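Local atomic coordinates of MCG133388, isoform CRA_f (Mus musculus, PDB entry 4ZPO), a protein that probably mediates calcium-dependent cell adhesion and specific neuronal connections, this chain being its first three extracellular cadherin domains. Residues A[6-11]-A[60-65]; A[44-49]-A[75-80]; A[99-104]-A[191-196]; A[125-130]-A[158-163]. One frame throughout, in Å; residues are numbered along the deposited sequence.

Interaction 1. Residues A[6-11]-A[60-65]; sequences VVEESE and KIDRES. With CA (calcium ion), chain H; CA (calcium ion), chain G.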
loop_
_atom_site.group_PDB
_atom_site.type_symbol
_atom_site.label_atom_id
_atom_site.label_comp_id
_atom_site.label_asym_id
_atom_site.label_seq_id
_atom_site.Cartn_x
_atom_site.Cartn_y
_atom_site.Cartn_z
ATOM N N VAL A 6 -8.942 6.409 38.481
ATOM C CA VAL A 6 -8.167 5.175 38.509
ATOM C C VAL A 6 -7.594 4.881 37.122
ATOM O O VAL A 6 -8.256 5.092 36.104
ATOM C CB VAL A 6 -9.020 3.978 39.004
ATOM C CG1 VAL A 6 -10.196 3.725 38.073
ATOM C CG2 VAL A 6 -8.164 2.727 39.149
ATOM N N VAL A 7 -6.349 4.420 37.089
ATOM C CA VAL A 7 -5.685 4.102 35.833
ATOM C C VAL A 7 -6.166 2.758 35.294
ATOM O O VAL A 7 -6.283 1.786 36.039
ATOM C CB VAL A 7 -4.151 4.073 35.998
ATOM C CG1 VAL A 7 -3.472 3.755 34.674
ATOM C CG2 VAL A 7 -3.653 5.402 36.547
ATOM N N GLU A 8 -6.455 2.721 33.997
ATOM C CA GLU A 8 -6.845 1.496 33.310
ATOM C C GLU A 8 -5.777 0.413 33.472
ATOM O O GLU A 8 -4.593 0.723 33.618
ATOM C CB GLU A 8 -7.086 1.791 31.827
ATOM C CG GLU A 8 -7.544 0.608 30.998
ATOM C CD GLU A 8 -7.196 0.766 29.530
ATOM O OE1 GLU A 8 -6.710 1.851 29.145
ATOM O OE2 GLU A 8 -7.400 -0.199 28.762
ATOM N N GLU A 9 -6.208 -0.847 33.461
ATOM C CA GLU A 9 -5.315 -2.007 33.530
ATOM C C GLU A 9 -4.538 -2.092 34.842
ATOM O O GLU A 9 -3.533 -2.797 34.929
ATOM C CB GLU A 9 -4.328 -2.002 32.355
ATOM C CG GLU A 9 -4.964 -1.825 30.990
ATOM C CD GLU A 9 -5.791 -3.020 30.563
ATOM O OE1 GLU A 9 -5.629 -4.105 31.164
ATOM O OE2 GLU A 9 -6.598 -2.878 29.619
ATOM N N SER A 10 -5.002 -1.377 35.860
ATOM C CA SER A 10 -4.365 -1.434 37.169
ATOM C C SER A 10 -4.689 -2.756 37.856
ATOM O O SER A 10 -5.779 -3.302 37.685
ATOM C CB SER A 10 -4.807 -0.257 38.040
ATOM O OG SER A 10 -6.216 -0.219 38.168
ATOM N N GLU A 11 -3.736 -3.268 38.627
ATOM C CA GLU A 11 -3.898 -4.550 39.305
ATOM C C GLU A 11 -4.988 -4.501 40.373
ATOM O O GLU A 11 -5.183 -3.470 41.018
ATOM C CB GLU A 11 -2.573 -4.987 39.931
ATOM C CG GLU A 11 -1.529 -5.426 38.919
ATOM C CD GLU A 11 -1.929 -6.693 38.187
ATOM O OE1 GLU A 11 -2.531 -7.583 38.824
ATOM O OE2 GLU A 11 -1.647 -6.795 36.974
ATOM N N LYS A 60 -9.499 -6.440 37.047
ATOM C CA LYS A 60 -8.764 -5.616 36.092
ATOM C C LYS A 60 -9.712 -4.973 35.079
ATOM O O LYS A 60 -10.511 -5.658 34.440
ATOM C CB LYS A 60 -7.703 -6.454 35.377
ATOM C CG LYS A 60 -6.571 -5.647 34.767
ATOM C CD LYS A 60 -5.452 -6.559 34.284
ATOM C CE LYS A 60 -4.293 -5.762 33.713
ATOM N NZ LYS A 60 -3.205 -6.645 33.210
ATOM N N ILE A 61 -9.622 -3.653 34.950
ATOM C CA ILE A 61 -10.553 -2.891 34.124
ATOM C C ILE A 61 -9.966 -2.527 32.765
ATOM O O ILE A 61 -8.878 -1.959 32.678
ATOM C CB ILE A 61 -10.993 -1.594 34.834
ATOM C CG1 ILE A 61 -11.730 -1.923 36.134
ATOM C CG2 ILE A 61 -11.869 -0.749 33.922
ATOM C CD1 ILE A 61 -12.109 -0.703 36.945
ATOM N N ASP A 62 -10.697 -2.858 31.704
ATOM C CA ASP A 62 -10.300 -2.486 30.352
ATOM C C ASP A 62 -11.152 -1.322 29.861
ATOM O O ASP A 62 -12.353 -1.474 29.641
ATOM C CB ASP A 62 -10.429 -3.681 29.405
ATOM C CG ASP A 62 -9.864 -3.395 28.027
ATOM O OD1 ASP A 62 -8.949 -2.554 27.923
ATOM O OD2 ASP A 62 -10.333 -4.017 27.050
ATOM N N ARG A 63 -10.528 -0.160 29.694
ATOM C CA ARG A 63 -11.253 1.048 29.314
ATOM C C ARG A 63 -11.850 0.939 27.915
ATOM O O ARG A 63 -12.901 1.515 27.634
ATOM C CB ARG A 63 -10.337 2.270 29.390
ATOM C CG ARG A 63 -11.077 3.597 29.325
ATOM C CD ARG A 63 -10.274 4.637 28.562
ATOM N NE ARG A 63 -10.047 4.227 27.179
ATOM C CZ ARG A 63 -10.882 4.480 26.177
ATOM N NH1 ARG A 63 -10.593 4.063 24.952
ATOM N NH2 ARG A 63 -12.007 5.147 26.401
ATOM N N GLU A 64 -11.173 0.204 27.040
ATOM C CA GLU A 64 -11.641 0.034 25.667
ATOM C C GLU A 64 -12.907 -0.819 25.605
ATOM O O GLU A 64 -13.720 -0.673 24.693
ATOM C CB GLU A 64 -10.548 -0.595 24.798
ATOM C CG GLU A 64 -9.517 0.393 24.265
ATOM C CD GLU A 64 -8.667 1.008 25.362
ATOM O OE1 GLU A 64 -8.702 2.248 25.526
ATOM O OE2 GLU A 64 -7.961 0.248 26.059
ATOM N N SER A 65 -13.070 -1.708 26.578
ATOM C CA SER A 65 -14.212 -2.614 26.601
ATOM C C SER A 65 -15.459 -1.953 27.182
ATOM O O SER A 65 -16.581 -2.342 26.860
ATOM C CB SER A 65 -13.873 -3.875 27.398
ATOM O OG SER A 65 -12.837 -4.612 26.774
HETATM CA CA CA H . -6.799 -1.845 27.100
HETATM CA CA CA G . -6.343 2.104 26.516
#
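E8 OE2 binds the calcium ion of chain H at 2.4 Å and accepts a weak bond from R63 N at 3.3 Å. The E8 chain is extended, with CG anti to the backbone N (chi1 -178°), which carries the carboxylate past the I61 carbonyl and over R63 CB. Its other oxygen, OE1, binds the calcium of chain G, so E8 bridges the two ions. E64 bridges them too, giving both oxygens to the calcium of chain G and OE2 also to that of chain H. The E8 and E64 side chains meet at about a right angle. E9 and D62 lie side by side and bring OE2 and OD1 to the calcium of chain H, their carboxylate planes turned 54° apart. One backbone bond joins the segments: E9 N donates to I61 O at 3.0 Å. R63 NE and NH1 both grip E64 OE1, NH1 at 2.7 Å, so R63 probably steadies this ligand from the second shell. D96, L97, D99 and D132 supply the remaining ligands. V6 hydrogen-bonds through its backbone to E93 and L95 of strand 86-95, while I61, just before helix 63-66, and R63 in its first turn pack on I94 of that strand.

Interaction 2. Residues A[44-49]-A[75-80]; sequences RYFSLS and LPVQVV
F46 meets L75 and V77 with the CD2 and CE2 atoms of its ring: CE2 lies 3.5 Å from L75 CD2, and CD2 lies 3.7 Å from V77 CG1. Both methyls approach the ring at a slant. The L75 side chain crosses that of F46 at an angle, whereas V77 stands at about a right angle to it. CG turned anti to the carbonyl carbon (chi1 -60°) brings the CD2 and CE2 atoms of F46 to both methyls, and V77 CG1 takes the same turn (chi1 -68°). Looser contacts extend the line in both directions. Toward one end, Y45 CD2 comes within 4.5 Å of L75 CD2; toward the other, L48 CD2 and V79 CG1 are 4.4 Å apart. No hydrogen bond joins the segments, and the adhesion is purely apolar.

A second shell sets these side chains in place. L66 of helix 63-66 touches both Y45 and L75, and I61 packs on Y45. V90 of strand 86-95 touches V77 and V79, while L48 reaches V19, L35 and L37. Backbone bonds of S47 with A56 and of V77 with V90 tie each segment into a different sheet. Strands 46-48 and 75-80 run 10.2 Å apart at closest approach, their directions differing by 21°. Two sheets facing each other through apolar side chains typify the cadherin domain, a Greek-key beta sandwich, and this contact is part of its core.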
loop_
_atom_site.group_PDB
_atom_site.type_symbol
_atom_site.label_atom_id
_atom_site.label_comp_id
_atom_site.label_asym_id
_atom_site.label_seq_id
_atom_site.Cartn_x
_atom_site.Cartn_y
_atom_site.Cartn_z
ATOM N N ARG A 44 -18.763 -5.562 40.385
ATOM C CA ARG A 44 -18.109 -6.341 39.341
ATOM C C ARG A 44 -16.647 -5.935 39.190
ATOM O O ARG A 44 -15.763 -6.788 39.092
ATOM C CB ARG A 44 -18.837 -6.180 38.005
ATOM C CG ARG A 44 -18.144 -6.870 36.839
ATOM C CD ARG A 44 -18.871 -6.620 35.527
ATOM N NE ARG A 44 -20.197 -7.230 35.504
ATOM C CZ ARG A 44 -20.439 -8.468 35.087
ATOM N NH1 ARG A 44 -19.443 -9.232 34.657
ATOM N NH2 ARG A 44 -21.676 -8.944 35.099
ATOM N N TYR A 45 -16.396 -4.630 39.181
ATOM C CA TYR A 45 -15.042 -4.115 39.009
ATOM C C TYR A 45 -14.494 -3.488 40.287
ATOM O O TYR A 45 -13.298 -3.215 40.386
ATOM C CB TYR A 45 -14.999 -3.087 37.875
ATOM C CG TYR A 45 -15.377 -3.637 36.518
ATOM C CD1 TYR A 45 -14.506 -4.458 35.812
ATOM C CD2 TYR A 45 -16.599 -3.324 35.937
ATOM C CE1 TYR A 45 -14.847 -4.960 34.569
ATOM C CE2 TYR A 45 -16.948 -3.819 34.694
ATOM C CZ TYR A 45 -16.069 -4.637 34.014
ATOM O OH TYR A 45 -16.413 -5.132 32.776
ATOM N N PHE A 46 -15.363 -3.261 41.267
ATOM C CA PHE A 46 -14.950 -2.590 42.495
ATOM C C PHE A 46 -15.300 -3.374 43.759
ATOM O O PHE A 46 -16.108 -4.303 43.733
ATOM C CB PHE A 46 -15.577 -1.196 42.575
ATOM C CG PHE A 46 -15.199 -0.296 41.437
ATOM C CD1 PHE A 46 -13.913 0.207 41.331
ATOM C CD2 PHE A 46 -16.132 0.056 40.477
ATOM C CE1 PHE A 46 -13.563 1.037 40.283
ATOM C CE2 PHE A 46 -15.790 0.887 39.430
ATOM C CZ PHE A 46 -14.503 1.379 39.332
ATOM N N SER A 47 -14.676 -2.981 44.865
ATOM C CA SER A 47 -14.957 -3.569 46.168
ATOM C C SER A 47 -14.857 -2.508 47.254
ATOM O O SER A 47 -13.860 -1.790 47.345
ATOM C CB SER A 47 -14.000 -4.724 46.467
ATOM O OG SER A 47 -14.271 -5.841 45.639
ATOM N N LEU A 48 -15.896 -2.410 48.075
ATOM C CA LEU A 48 -15.909 -1.457 49.174
ATOM C C LEU A 48 -15.598 -2.172 50.485
ATOM O O LEU A 48 -16.356 -3.034 50.927
ATOM C CB LEU A 48 -17.258 -0.744 49.251
ATOM C CG LEU A 48 -17.346 0.489 50.150
ATOM C CD1 LEU A 48 -16.236 1.470 49.822
ATOM C CD2 LEU A 48 -18.705 1.147 49.992
ATOM N N SER A 49 -14.472 -1.817 51.094
ATOM C CA SER A 49 -14.012 -2.482 52.309
ATOM C C SER A 49 -14.749 -1.983 53.547
ATOM O O SER A 49 -15.079 -0.803 53.652
ATOM C CB SER A 49 -12.504 -2.284 52.484
ATOM O OG SER A 49 -12.027 -2.969 53.630
ATOM N N LEU A 75 -17.422 5.869 35.117
ATOM C CA LEU A 75 -18.087 4.689 35.657
ATOM C C LEU A 75 -18.870 5.038 36.917
ATOM O O LEU A 75 -18.283 5.372 37.946
ATOM C CB LEU A 75 -17.066 3.591 35.955
ATOM C CG LEU A 75 -17.481 2.170 35.572
ATOM C CD1 LEU A 75 -17.763 2.090 34.078
ATOM C CD2 LEU A 75 -16.405 1.170 35.967
ATOM N N PRO A 76 -20.207 4.968 36.838
ATOM C CA PRO A 76 -21.072 5.311 37.971
ATOM C C PRO A 76 -21.314 4.138 38.920
ATOM O O PRO A 76 -21.750 3.069 38.492
ATOM C CB PRO A 76 -22.374 5.734 37.290
ATOM C CG PRO A 76 -22.419 4.900 36.050
ATOM C CD PRO A 76 -20.985 4.661 35.625
ATOM N N VAL A 77 -21.025 4.341 40.200
ATOM C CA VAL A 77 -21.330 3.338 41.212
ATOM C C VAL A 77 -22.232 3.928 42.289
ATOM O O VAL A 77 -22.301 5.145 42.460
ATOM C CB VAL A 77 -20.057 2.763 41.862
ATOM C CG1 VAL A 77 -19.269 1.946 40.851
ATOM C CG2 VAL A 77 -19.203 3.875 42.438
ATOM N N GLN A 78 -22.920 3.052 43.011
ATOM C CA GLN A 78 -23.932 3.465 43.972
ATOM C C GLN A 78 -23.539 3.052 45.388
ATOM O O GLN A 78 -23.379 1.866 45.674
ATOM C CB GLN A 78 -25.283 2.861 43.586
ATOM C CG GLN A 78 -26.485 3.424 44.319
ATOM C CD GLN A 78 -27.792 2.952 43.706
ATOM O OE1 GLN A 78 -28.844 3.003 44.340
ATOM N NE2 GLN A 78 -27.727 2.491 42.460
ATOM N N VAL A 79 -23.372 4.035 46.267
ATOM C CA VAL A 79 -22.995 3.762 47.652
ATOM C C VAL A 79 -24.178 3.967 48.590
ATOM O O VAL A 79 -24.752 5.053 48.655
ATOM C CB VAL A 79 -21.821 4.653 48.103
ATOM C CG1 VAL A 79 -21.550 4.466 49.588
ATOM C CG2 VAL A 79 -20.575 4.339 47.285
ATOM N N VAL A 80 -24.536 2.914 49.319
ATOM C CA VAL A 80 -25.712 2.942 50.180
ATOM C C VAL A 80 -25.353 2.886 51.663
ATOM O O VAL A 80 -24.600 2.014 52.098
ATOM C CB VAL A 80 -26.660 1.770 49.858
ATOM C CG1 VAL A 80 -27.901 1.829 50.738
ATOM C CG2 VAL A 80 -27.042 1.790 48.388
#

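Interaction 3. Residues A[99-104]-A[191-196]; sequences DNSPSF and PARSGT. With CA (calcium ion), chain H; CA (calcium ion), chain G; CA (calcium ion), chain F; MAN (alpha-D-mannopyranose), chain J.
R193 leans its whole side chain along residues 99-101. CB starts 3.8 Å from S101 OG. CD passes 3.5 Å from N100 O, and the bend at chi3 (82°) then swings the guanidinium across the backbone of D99. NE donates a weak but fairly straight bond to S101 OG (3.4 Å, 158°), which sits at the edge of the guanidinium close to its plane. D99 CA lies over one face of the group, 4.1 Å from NH1, offset toward the rim.

D99 and N100 end the DXNDN linker motif of cadherins, which ties successive domains together through calcium. D99 OD2 binds the calcium of chain H and its OD1 reaches that of chain G. N100 presents its backbone O to the calcium of chain F at 2.4 Å. E8 and E64 bind both of the first two ions, E9 and D62 that of chain H; N98, D130, D132 and N136 complete the third.

Residues 99-104 and 193-196 run in nearly the same direction. P102 rests its CD and CG on the carbonyl of R193. With no side chain in the way, G195 CA points a C-H at P102 O (3.5 Å, 156°). F104 lays the edge of its ring against G195 O, nearest at CE2, while T196 O approaches CD2 obliquely. On the side of strand 194-204 turned from this contact, T196 OG1 and S194 OG each carry a covalently linked mannose.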
loop_
_atom_site.group_PDB
_atom_site.type_symbol
_atom_site.label_atom_id
_atom_site.label_comp_id
_atom_site.label_asym_id
_atom_site.label_seq_id
_atom_site.Cartn_x
_atom_site.Cartn_y
_atom_site.Cartn_z
ATOM N N ASP A 99 -2.061 1.264 25.654
ATOM C CA ASP A 99 -1.664 -0.137 25.575
ATOM C C ASP A 99 -2.185 -0.822 24.315
ATOM O O ASP A 99 -2.080 -2.041 24.175
ATOM C CB ASP A 99 -2.143 -0.893 26.817
ATOM C CG ASP A 99 -3.632 -0.739 27.057
ATOM O OD1 ASP A 99 -4.181 0.338 26.741
ATOM O OD2 ASP A 99 -4.253 -1.697 27.564
ATOM N N ASN A 100 -2.746 -0.038 23.399
ATOM C CA ASN A 100 -3.215 -0.569 22.124
ATOM C C ASN A 100 -2.377 -0.067 20.955
ATOM O O ASN A 100 -2.000 1.102 20.907
ATOM C CB ASN A 100 -4.686 -0.217 21.899
ATOM C CG ASN A 100 -5.628 -1.132 22.655
ATOM O OD1 ASN A 100 -6.057 -2.164 22.135
ATOM N ND2 ASN A 100 -5.957 -0.759 23.889
ATOM N N SER A 101 -2.086 -0.962 20.016
ATOM C CA SER A 101 -1.261 -0.628 18.860
ATOM C C SER A 101 -2.103 -0.497 17.595
ATOM O O SER A 101 -3.069 -1.241 17.415
ATOM C CB SER A 101 -0.172 -1.686 18.661
ATOM O OG SER A 101 0.636 -1.809 19.820
ATOM N N PRO A 102 -1.742 0.462 16.722
ATOM C CA PRO A 102 -2.421 0.699 15.443
ATOM C C PRO A 102 -2.611 -0.572 14.623
ATOM O O PRO A 102 -1.661 -1.327 14.417
ATOM C CB PRO A 102 -1.482 1.674 14.733
ATOM C CG PRO A 102 -0.867 2.443 15.846
ATOM C CD PRO A 102 -0.686 1.460 16.969
ATOM N N SER A 103 -3.835 -0.799 14.160
ATOM C CA SER A 103 -4.182 -2.044 13.491
ATOM C C SER A 103 -4.705 -1.825 12.073
ATOM O O SER A 103 -5.516 -0.932 11.827
ATOM C CB SER A 103 -5.226 -2.806 14.314
ATOM O OG SER A 103 -5.601 -4.014 13.677
ATOM N N PHE A 104 -4.234 -2.652 11.145
ATOM C CA PHE A 104 -4.743 -2.642 9.780
ATOM C C PHE A 104 -5.658 -3.837 9.551
ATOM O O PHE A 104 -5.504 -4.878 10.191
ATOM C CB PHE A 104 -3.595 -2.652 8.767
ATOM C CG PHE A 104 -2.912 -1.324 8.609
ATOM C CD1 PHE A 104 -3.485 -0.325 7.839
ATOM C CD2 PHE A 104 -1.696 -1.076 9.224
ATOM C CE1 PHE A 104 -2.863 0.899 7.689
ATOM C CE2 PHE A 104 -1.067 0.145 9.078
ATOM C CZ PHE A 104 -1.652 1.133 8.308
ATOM N N PRO A 191 6.002 5.765 25.135
ATOM C CA PRO A 191 6.504 5.798 23.757
ATOM C C PRO A 191 5.425 5.455 22.732
ATOM O O PRO A 191 4.395 4.880 23.084
ATOM C CB PRO A 191 7.613 4.732 23.756
ATOM C CG PRO A 191 7.580 4.081 25.134
ATOM C CD PRO A 191 6.294 4.477 25.781
ATOM N N ALA A 192 5.671 5.808 21.474
ATOM C CA ALA A 192 4.692 5.598 20.415
ATOM C C ALA A 192 4.651 4.143 19.963
ATOM O O ALA A 192 5.678 3.463 19.922
ATOM C CB ALA A 192 4.993 6.508 19.237
ATOM N N ARG A 193 3.454 3.676 19.624
ATOM C CA ARG A 193 3.262 2.309 19.154
ATOM C C ARG A 193 2.810 2.331 17.699
ATOM O O ARG A 193 2.120 3.258 17.274
ATOM C CB ARG A 193 2.242 1.582 20.028
ATOM C CG ARG A 193 2.338 1.947 21.502
ATOM C CD ARG A 193 1.242 1.284 22.314
ATOM N NE ARG A 193 1.571 -0.095 22.656
ATOM C CZ ARG A 193 2.064 -0.475 23.829
ATOM N NH1 ARG A 193 2.280 0.421 24.781
ATOM N NH2 ARG A 193 2.334 -1.753 24.050
ATOM N N SER A 194 3.195 1.318 16.930
ATOM C CA SER A 194 2.905 1.328 15.502
ATOM C C SER A 194 2.417 -0.010 14.950
ATOM O O SER A 194 2.463 -1.038 15.626
ATOM C CB SER A 194 4.145 1.787 14.719
ATOM O OG SER A 194 5.312 1.091 15.130
ATOM N N GLY A 195 1.939 0.034 13.711
ATOM C CA GLY A 195 1.514 -1.143 12.975
ATOM C C GLY A 195 1.765 -0.898 11.498
ATOM O O GLY A 195 1.718 0.246 11.041
ATOM N N THR A 196 2.036 -1.961 10.746
ATOM C CA THR A 196 2.421 -1.806 9.346
ATOM C C THR A 196 1.452 -2.464 8.371
ATOM O O THR A 196 0.603 -3.268 8.758
ATOM C CB THR A 196 3.825 -2.385 9.084
ATOM O OG1 THR A 196 3.861 -3.758 9.497
ATOM C CG2 THR A 196 4.880 -1.600 9.851
HETATM CA CA CA H . -6.799 -1.845 27.100
HETATM CA CA CA G . -6.343 2.104 26.516
HETATM CA CA CA F . -2.521 3.443 21.077
HETATM C C1 MAN J . 4.108 -4.591 8.350
HETATM C C2 MAN J . 3.619 -6.013 8.707
HETATM C C3 MAN J . 4.634 -6.728 9.613
HETATM C C4 MAN J . 6.071 -6.575 9.089
HETATM C C5 MAN J . 6.390 -5.089 8.888
HETATM C C6 MAN J . 7.781 -4.847 8.335
HETATM O O2 MAN J . 3.482 -6.833 7.542
HETATM O O3 MAN J . 4.318 -8.108 9.771
HETATM O O4 MAN J . 6.985 -7.131 10.025
HETATM O O5 MAN J . 5.451 -4.548 7.943
HETATM O O6 MAN J . 7.660 -4.529 6.951
#

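Interaction 4. Residues A[125-130]-A[158-163]; sequences LDSAQD and DGKLFP. With CA (calcium ion), chain F.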
loop_
_atom_site.group_PDB
_atom_site.type_symbol
_atom_site.label_atom_id
_atom_site.label_comp_id
_atom_site.label_asym_id
_atom_site.label_seq_id
_atom_site.Cartn_x
_atom_site.Cartn_y
_atom_site.Cartn_z
ATOM N N LEU A 125 -5.552 4.383 0.441
ATOM C CA LEU A 125 -4.974 3.310 1.240
ATOM C C LEU A 125 -5.873 2.952 2.419
ATOM O O LEU A 125 -6.645 3.783 2.897
ATOM C CB LEU A 125 -3.586 3.707 1.743
ATOM C CG LEU A 125 -2.530 3.961 0.667
ATOM C CD1 LEU A 125 -1.227 4.443 1.282
ATOM C CD2 LEU A 125 -2.305 2.703 -0.149
ATOM N N ASP A 126 -5.769 1.707 2.878
ATOM C CA ASP A 126 -6.545 1.246 4.023
ATOM C C ASP A 126 -6.175 2.027 5.278
ATOM O O ASP A 126 -4.997 2.216 5.577
ATOM C CB ASP A 126 -6.328 -0.252 4.254
ATOM C CG ASP A 126 -6.765 -1.094 3.071
ATOM O OD1 ASP A 126 -7.709 -0.684 2.362
ATOM O OD2 ASP A 126 -6.166 -2.167 2.849
ATOM N N SER A 127 -7.186 2.486 6.008
ATOM C CA SER A 127 -6.965 3.270 7.216
ATOM C C SER A 127 -6.714 2.371 8.422
ATOM O O SER A 127 -7.286 1.284 8.532
ATOM C CB SER A 127 -8.159 4.189 7.483
ATOM O OG SER A 127 -7.961 4.953 8.660
ATOM N N ALA A 128 -5.857 2.832 9.328
ATOM C CA ALA A 128 -5.530 2.068 10.525
ATOM C C ALA A 128 -6.457 2.429 11.675
ATOM O O ALA A 128 -7.124 3.463 11.648
ATOM C CB ALA A 128 -4.085 2.297 10.921
ATOM N N GLN A 129 -6.491 1.570 12.688
ATOM C CA GLN A 129 -7.357 1.776 13.842
ATOM C C GLN A 129 -6.576 1.698 15.148
ATOM O O GLN A 129 -5.641 0.909 15.277
ATOM C CB GLN A 129 -8.486 0.747 13.851
ATOM C CG GLN A 129 -9.359 0.770 12.613
ATOM C CD GLN A 129 -10.281 -0.429 12.540
ATOM O OE1 GLN A 129 -10.334 -1.243 13.462
ATOM N NE2 GLN A 129 -11.008 -0.550 11.435
ATOM N N ASP A 130 -6.972 2.521 16.113
ATOM C CA ASP A 130 -6.373 2.516 17.442
ATOM C C ASP A 130 -7.452 2.837 18.469
ATOM O O ASP A 130 -7.813 4.000 18.653
ATOM C CB ASP A 130 -5.224 3.524 17.524
ATOM C CG ASP A 130 -4.298 3.267 18.699
ATOM O OD1 ASP A 130 -4.756 2.723 19.725
ATOM O OD2 ASP A 130 -3.104 3.614 18.596
ATOM N N ASP A 158 -14.587 13.408 11.220
ATOM C CA ASP A 158 -14.443 13.550 12.665
ATOM C C ASP A 158 -12.987 13.620 13.111
ATOM O O ASP A 158 -12.685 13.475 14.295
ATOM C CB ASP A 158 -15.147 12.392 13.374
ATOM C CG ASP A 158 -14.688 11.036 12.873
ATOM O OD1 ASP A 158 -14.128 10.974 11.758
ATOM O OD2 ASP A 158 -14.892 10.035 13.591
ATOM N N GLY A 159 -12.087 13.843 12.160
ATOM C CA GLY A 159 -10.679 13.993 12.476
ATOM C C GLY A 159 -9.869 12.728 12.284
ATOM O O GLY A 159 -8.672 12.704 12.577
ATOM N N LYS A 160 -10.511 11.671 11.799
ATOM C CA LYS A 160 -9.792 10.435 11.514
ATOM C C LYS A 160 -8.980 10.614 10.238
ATOM O O LYS A 160 -9.308 11.449 9.395
ATOM C CB LYS A 160 -10.748 9.246 11.387
ATOM C CG LYS A 160 -11.420 9.107 10.034
ATOM C CD LYS A 160 -12.028 7.720 9.872
ATOM C CE LYS A 160 -10.963 6.638 10.002
ATOM N NZ LYS A 160 -11.527 5.269 9.849
ATOM N N LEU A 161 -7.915 9.834 10.102
ATOM C CA LEU A 161 -6.971 10.024 9.010
ATOM C C LEU A 161 -7.161 9.012 7.885
ATOM O O LEU A 161 -7.383 7.825 8.131
ATOM C CB LEU A 161 -5.538 9.946 9.541
ATOM C CG LEU A 161 -5.211 10.896 10.695
ATOM C CD1 LEU A 161 -3.874 10.542 11.316
ATOM C CD2 LEU A 161 -5.223 12.344 10.224
ATOM N N PHE A 162 -7.075 9.494 6.650
ATOM C CA PHE A 162 -7.115 8.630 5.476
ATOM C C PHE A 162 -5.893 8.871 4.595
ATOM O O PHE A 162 -5.796 9.901 3.927
ATOM C CB PHE A 162 -8.401 8.854 4.677
ATOM C CG PHE A 162 -9.511 7.906 5.038
ATOM C CD1 PHE A 162 -10.374 8.192 6.084
ATOM C CD2 PHE A 162 -9.691 6.728 4.331
ATOM C CE1 PHE A 162 -11.395 7.321 6.415
ATOM C CE2 PHE A 162 -10.710 5.854 4.659
ATOM C CZ PHE A 162 -11.562 6.151 5.702
ATOM N N PRO A 163 -4.948 7.920 4.604
ATOM C CA PRO A 163 -3.718 8.020 3.815
ATOM C C PRO A 163 -3.922 7.611 2.359
ATOM O O PRO A 163 -4.792 6.792 2.064
ATOM C CB PRO A 163 -2.777 7.049 4.525
ATOM C CG PRO A 163 -3.688 5.999 5.064
ATOM C CD PRO A 163 -4.965 6.710 5.445
HETATM CA CA CA F . -2.521 3.443 21.077
#
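The F162 ring takes S127 CB over one face, a CH-pi contact with CB 4.3 Å from the ring centroid and 14° off its normal, offset toward the rim. The carbonyl oxygen of L125 approaches the same ring obliquely, at CD2.

S127 is the polar centre of the contact. Its OG, anti to the backbone N (chi1 180°), turns from the ring toward the strand and bonds to L161 O at 3.0 Å, meeting it almost along the C=O axis. K160 brings the end of its chain alongside, with CE 3.7 Å from the same OG. Farther on, L125 N donates to P163 O at 3.0 Å, continuing the antiparallel pairing of strand 122-124 with strand 160-167. The P163 ring packs against L125, its CG 4.0 Å from L125 CB and equally near D126 O.

Y141 of strand 138-143 backs S127, L161 and P163, and its hydroxyl bonds to A128 N. L125 turns into the domain interior, against L183 and M111. P163 has no backbone N-H to offer, and beyond L125 a serine hydroxyl takes over as donor to the strand. Between these two segments the hold is one backbone bond, one side-chain bond and apolar packing, while at the far end of the loop both carboxylate oxygens of D130 bind the calcium ion of chain F, alongside N98, N100, D132 and N136.

Overall arrangement
Interaction 2 is the apolar core contact of the first domain, joining its two sheets without a polar bond. Interaction 1 touches it through I61, which packs on Y45 and F46, but its own chemistry is ionic: carboxylates collected at the domain's end around two calcium ions. D99 of interaction 3 shares both ions, and E64 lies against N100, so the calcium-binding linker joins the first domain to the second. Interaction 3 is a surface contact of arginine, proline and phenylalanine side chains against backbone. Interaction 4, nested within the loop closed by interaction 3 and partly buried, shares the third calcium with it; S103 N probably hydrogen-bonds to Q129 O between them. Interactions 2 and 4 remain well apart, in different domains.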